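Local coordinates for anopheles gambiae adenosine kinase (Anopheles gambiae, PDB 3LOO), which catalyses the phosphorylation of adenosine to AMP, with ATP as the usual phosphate donor in this family of kinases, at residues N223-E226 with E227-Y231; K268-G271 with K272-R275. All blocks are in the same frame, centred on the assembly; numbering follows the deposited sequence.

Both contacts are local and follow one another in series along the chain, neither crossing nor enclosing the other. Contact 1 comes first, on helix 222-228 and the short 3-10 segment behind it, which lead into strand 234-238. Contact 2 follows after helices 239-248 and 256-264, where a type I turn closes the loop that runs into strand 276-281, next to strand 234-238 in the large sheet. The two meet although their centres lie about 14 Å apart. Carbonyl O of F229 is probably hydrogen-bonded to R275 NH2 and that of P230 to E269 N, so the exit of helix 222-228 is tied to the loop before strand 276-281.

Contact 1: residues N223-E226 with E227-Y231; sequences NNLE and EIFPY
L225 and F229 lie side by side one helical turn apart, pointing the same way, and touch through both backbone and side chain. The isobutyl group of L225 reaches the far end of the ring, with CG 3.8 Å from F229 CZ and CD1 against the same corner. At the near end, L225 O sits over one ring face, 3.2 Å from F229 CG and offset toward the rim. That oxygen also accepts the F229 N-H, N to O 2.9 Å, and a weak bond from I228 N at 3.3 Å.

E227 takes part mainly through its backbone: its N donates to N223 O at 2.8 Å, with an N-H...O angle of 155°. With CG anti to the backbone N (chi1 -171°), its extended chain leaves the helix to pack on F191 and L195 of helix 187-203.

E226 stands where the pattern breaks. Four residues on is P230, which has no N-H to give, and E226 O meets its CD at 3.4 Å instead. A Y231 N to I228 O bond of 3.0 Å carries the chain on as 3-10 turn. The chemistry thus implies a helix whose i to i+4 bonding yields to proline, while L225, I228 and F229 are buried on its inner side, the first two against strand 207-211 and F229 against the loop residues F249 and L266.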
loop_
_atom_site.group_PDB
_atom_site.type_symbol
_atom_site.label_atom_id
_atom_site.label_comp_id
_atom_site.label_asym_id
_atom_site.label_seq_id
_atom_site.Cartn_x
_atom_site.Cartn_y
_atom_site.Cartn_z
ATOM N N ASN A 223 11.949 -8.104 -12.877
ATOM C CA ASN A 223 12.501 -9.358 -12.404
ATOM C C ASN A 223 12.279 -9.631 -10.892
ATOM O O ASN A 223 12.061 -10.780 -10.498
ATOM C CB ASN A 223 13.966 -9.519 -12.827
ATOM C CG ASN A 223 14.105 -9.763 -14.349
ATOM O OD1 ASN A 223 13.201 -10.294 -14.993
ATOM N ND2 ASN A 223 15.223 -9.363 -14.906
ATOM N N ASN A 224 12.333 -8.584 -10.073
ATOM C CA ASN A 224 12.024 -8.695 -8.640
ATOM C C ASN A 224 10.620 -9.233 -8.449
ATOM O O ASN A 224 10.385 -10.125 -7.635
ATOM C CB ASN A 224 12.117 -7.333 -7.939
ATOM C CG ASN A 224 13.544 -6.869 -7.714
ATOM O OD1 ASN A 224 14.510 -7.611 -7.874
ATOM N ND2 ASN A 224 13.673 -5.641 -7.314
ATOM N N LEU A 225 9.702 -8.670 -9.214
ATOM C CA LEU A 225 8.325 -9.050 -9.219
ATOM C C LEU A 225 8.162 -10.533 -9.571
ATOM O O LEU A 225 7.454 -11.290 -8.877
ATOM C CB LEU A 225 7.619 -8.196 -10.242
ATOM C CG LEU A 225 6.252 -7.635 -9.932
ATOM C CD1 LEU A 225 6.058 -7.419 -8.442
ATOM C CD2 LEU A 225 6.108 -6.329 -10.724
ATOM N N GLU A 226 8.840 -10.946 -10.638
ATOM C CA GLU A 226 8.886 -12.328 -11.041
ATOM C C GLU A 226 9.443 -13.219 -9.931
ATOM O O GLU A 226 8.899 -14.296 -9.702
ATOM C CB GLU A 226 9.775 -12.491 -12.282
ATOM C CG GLU A 226 9.142 -12.007 -13.567
ATOM C CD GLU A 226 9.787 -12.656 -14.793
ATOM O OE1 GLU A 226 11.034 -12.596 -14.919
ATOM O OE2 GLU A 226 9.051 -13.281 -15.578
ATOM N N GLU A 227 10.550 -12.806 -9.305
ATOM C CA GLU A 227 11.177 -13.608 -8.285
ATOM C C GLU A 227 10.283 -13.767 -6.997
ATOM O O GLU A 227 10.294 -14.823 -6.345
ATOM C CB GLU A 227 12.561 -13.038 -7.913
ATOM C CG GLU A 227 13.357 -13.999 -6.981
ATOM C CD GLU A 227 14.737 -13.505 -6.567
ATOM O OE1 GLU A 227 15.074 -12.322 -6.733
ATOM O OE2 GLU A 227 15.515 -14.316 -6.051
ATOM N N ILE A 228 9.492 -12.746 -6.659
ATOM C CA ILE A 228 8.673 -12.798 -5.423
ATOM C C ILE A 228 7.288 -13.431 -5.668
ATOM O O ILE A 228 6.664 -13.953 -4.739
ATOM C CB ILE A 228 8.521 -11.392 -4.757
ATOM C CG1 ILE A 228 8.178 -11.532 -3.256
ATOM C CG2 ILE A 228 7.413 -10.557 -5.468
ATOM C CD1 ILE A 228 8.438 -10.213 -2.420
ATOM N N PHE A 229 6.800 -13.379 -6.906
ATOM C CA PHE A 229 5.482 -13.885 -7.205
ATOM C C PHE A 229 5.119 -15.306 -6.727
ATOM O O PHE A 229 3.975 -15.493 -6.324
ATOM C CB PHE A 229 5.116 -13.740 -8.679
ATOM C CG PHE A 229 4.466 -12.423 -9.007
ATOM C CD1 PHE A 229 3.912 -11.639 -8.009
ATOM C CD2 PHE A 229 4.438 -11.954 -10.318
ATOM C CE1 PHE A 229 3.321 -10.399 -8.312
ATOM C CE2 PHE A 229 3.832 -10.727 -10.636
ATOM C CZ PHE A 229 3.275 -9.948 -9.631
ATOM N N PRO A 230 6.060 -16.295 -6.760
ATOM C CA PRO A 230 5.700 -17.646 -6.277
ATOM C C PRO A 230 5.223 -17.646 -4.821
ATOM O O PRO A 230 4.490 -18.520 -4.394
ATOM C CB PRO A 230 7.044 -18.424 -6.388
ATOM C CG PRO A 230 7.730 -17.737 -7.640
ATOM C CD PRO A 230 7.441 -16.266 -7.316
ATOM N N TYR A 231 5.656 -16.644 -4.061
ATOM C CA TYR A 231 5.373 -16.570 -2.638
ATOM C C TYR A 231 4.244 -15.616 -2.346
ATOM O O TYR A 231 3.939 -15.349 -1.186
ATOM C CB TYR A 231 6.615 -16.105 -1.903
ATOM C CG TYR A 231 7.853 -16.843 -2.319
ATOM C CD1 TYR A 231 8.130 -18.132 -1.828
ATOM C CD2 TYR A 231 8.727 -16.292 -3.257
ATOM C CE1 TYR A 231 9.281 -18.825 -2.227
ATOM C CE2 TYR A 231 9.862 -16.989 -3.690
ATOM C CZ TYR A 231 10.130 -18.245 -3.166
ATOM O OH TYR A 231 11.282 -18.900 -3.556
#

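Contact 2: residues K268-G271 with K272-R275; sequences KENG and KRKR
K272 meets N270 at the start of a type I beta turn that runs from N270 to R273. The amide of N270, its CG anti to the backbone N (chi1 -180°), brings OD1 to 3.4 Å from K272 N, a weak hydrogen bond, and to 3.5 Å from K272 CB. The rest of the lysine leads away.

R273 closes the turn. Its N donates to N270 O at 3.4 Å, nearly straight at 163° but weak for its length. K268 NZ reaches N270 O, two residues on in its own segment, with a bond of 2.9 Å, and R273 O across the loop with a weak one of the same length. One ammonium group thus links two carbonyl oxygens that would probably repel each other, and its charge is met by a salt bridge to D233. The R273 guanidinium approaches the N270 amide obliquely, NH1 3.6 Å from ND2 and the two planes 81° apart; D233 is a long, weak ion partner of NH1.

Beyond K274, R275 slides past K268 in the opposite direction. K268 CD lies above one face of the R275 guanidinium, offset toward its rim, and NH2 of R275 comes within 3.6 Å of K268 CB.

R275 also places the loop in the fold. Its guanidinium bonds to the carbonyls of A264, L266 and P267, at and beyond the end of helix 256-264, and to that of V232 ahead of strand 234-238. Its backbone pairs with A291, just past strand 284-290, as the chain enters strand 276-281.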
loop_
_atom_site.group_PDB
_atom_site.type_symbol
_atom_site.label_atom_id
_atom_site.label_comp_id
_atom_site.label_asym_id
_atom_site.label_seq_id
_atom_site.Cartn_x
_atom_site.Cartn_y
_atom_site.Cartn_z
ATOM N N LYS A 268 3.417 -21.327 -7.954
ATOM C CA LYS A 268 3.207 -20.882 -6.593
ATOM C C LYS A 268 3.921 -21.862 -5.695
ATOM O O LYS A 268 3.740 -23.064 -5.829
ATOM C CB LYS A 268 1.716 -20.867 -6.283
ATOM C CG LYS A 268 1.387 -20.309 -4.896
ATOM C CD LYS A 268 -0.053 -19.912 -4.789
ATOM C CE LYS A 268 -0.309 -19.030 -3.565
ATOM N NZ LYS A 268 0.306 -19.634 -2.379
ATOM N N GLU A 269 4.752 -21.339 -4.809
ATOM C CA GLU A 269 5.495 -22.132 -3.833
ATOM C C GLU A 269 4.607 -22.925 -2.846
ATOM O O GLU A 269 4.725 -24.147 -2.742
ATOM C CB GLU A 269 6.474 -21.223 -3.085
ATOM C CG GLU A 269 7.296 -21.908 -2.019
ATOM C CD GLU A 269 8.284 -22.932 -2.580
ATOM O OE1 GLU A 269 8.435 -23.019 -3.818
ATOM O OE2 GLU A 269 8.922 -23.642 -1.768
ATOM N N ASN A 270 3.734 -22.232 -2.117
ATOM C CA ASN A 270 2.810 -22.903 -1.208
ATOM C C ASN A 270 1.578 -23.229 -1.996
ATOM O O ASN A 270 0.619 -22.452 -2.057
ATOM C CB ASN A 270 2.487 -22.054 0.040
ATOM C CG ASN A 270 1.514 -22.764 1.010
ATOM O OD1 ASN A 270 1.357 -23.973 0.955
ATOM N ND2 ASN A 270 0.839 -21.987 1.872
ATOM N N GLY A 271 1.646 -24.387 -2.654
ATOM C CA GLY A 271 0.555 -24.925 -3.463
ATOM C C GLY A 271 -0.757 -25.126 -2.729
ATOM O O GLY A 271 -1.802 -25.109 -3.361
ATOM N N LYS A 272 -0.718 -25.314 -1.411
ATOM C CA LYS A 272 -1.945 -25.517 -0.588
ATOM C C LYS A 272 -2.900 -24.316 -0.465
ATOM O O LYS A 272 -4.040 -24.455 0.002
ATOM C CB LYS A 272 -1.568 -25.935 0.826
ATOM C CG LYS A 272 -1.396 -27.440 1.015
ATOM C CD LYS A 272 -1.244 -27.772 2.497
ATOM C CE LYS A 272 0.165 -27.475 2.986
ATOM N NZ LYS A 272 1.163 -28.236 2.162
ATOM N N ARG A 273 -2.428 -23.129 -0.797
ATOM C CA ARG A 273 -3.333 -22.005 -0.875
ATOM C C ARG A 273 -3.250 -21.453 -2.302
ATOM O O ARG A 273 -2.155 -21.130 -2.795
ATOM C CB ARG A 273 -2.990 -20.950 0.186
ATOM C CG ARG A 273 -4.049 -19.840 0.289
ATOM C CD ARG A 273 -3.639 -18.763 1.310
ATOM N NE ARG A 273 -3.762 -19.195 2.714
ATOM C CZ ARG A 273 -2.745 -19.547 3.503
ATOM N NH1 ARG A 273 -1.487 -19.566 3.071
ATOM N NH2 ARG A 273 -2.991 -19.888 4.749
ATOM N N LYS A 274 -4.396 -21.429 -2.967
ATOM C CA LYS A 274 -4.525 -20.893 -4.313
ATOM C C LYS A 274 -4.419 -19.357 -4.306
ATOM O O LYS A 274 -5.062 -18.684 -3.492
ATOM C CB LYS A 274 -5.878 -21.285 -4.906
ATOM C CG LYS A 274 -6.086 -22.817 -5.015
ATOM C CD LYS A 274 -7.214 -23.125 -5.932
ATOM C CE LYS A 274 -6.925 -24.345 -6.801
ATOM N NZ LYS A 274 -7.836 -25.459 -6.430
ATOM N N ARG A 275 -3.624 -18.821 -5.232
ATOM C CA ARG A 275 -3.440 -17.369 -5.317
ATOM C C ARG A 275 -4.735 -16.663 -5.662
ATOM O O ARG A 275 -5.528 -17.123 -6.491
ATOM C CB ARG A 275 -2.386 -16.997 -6.360
ATOM C CG ARG A 275 -2.062 -15.492 -6.427
ATOM C CD ARG A 275 -0.904 -15.219 -7.411
ATOM N NE ARG A 275 0.363 -15.878 -7.052
ATOM C CZ ARG A 275 0.882 -16.933 -7.688
ATOM N NH1 ARG A 275 0.225 -17.531 -8.676
ATOM N NH2 ARG A 275 2.068 -17.408 -7.330
#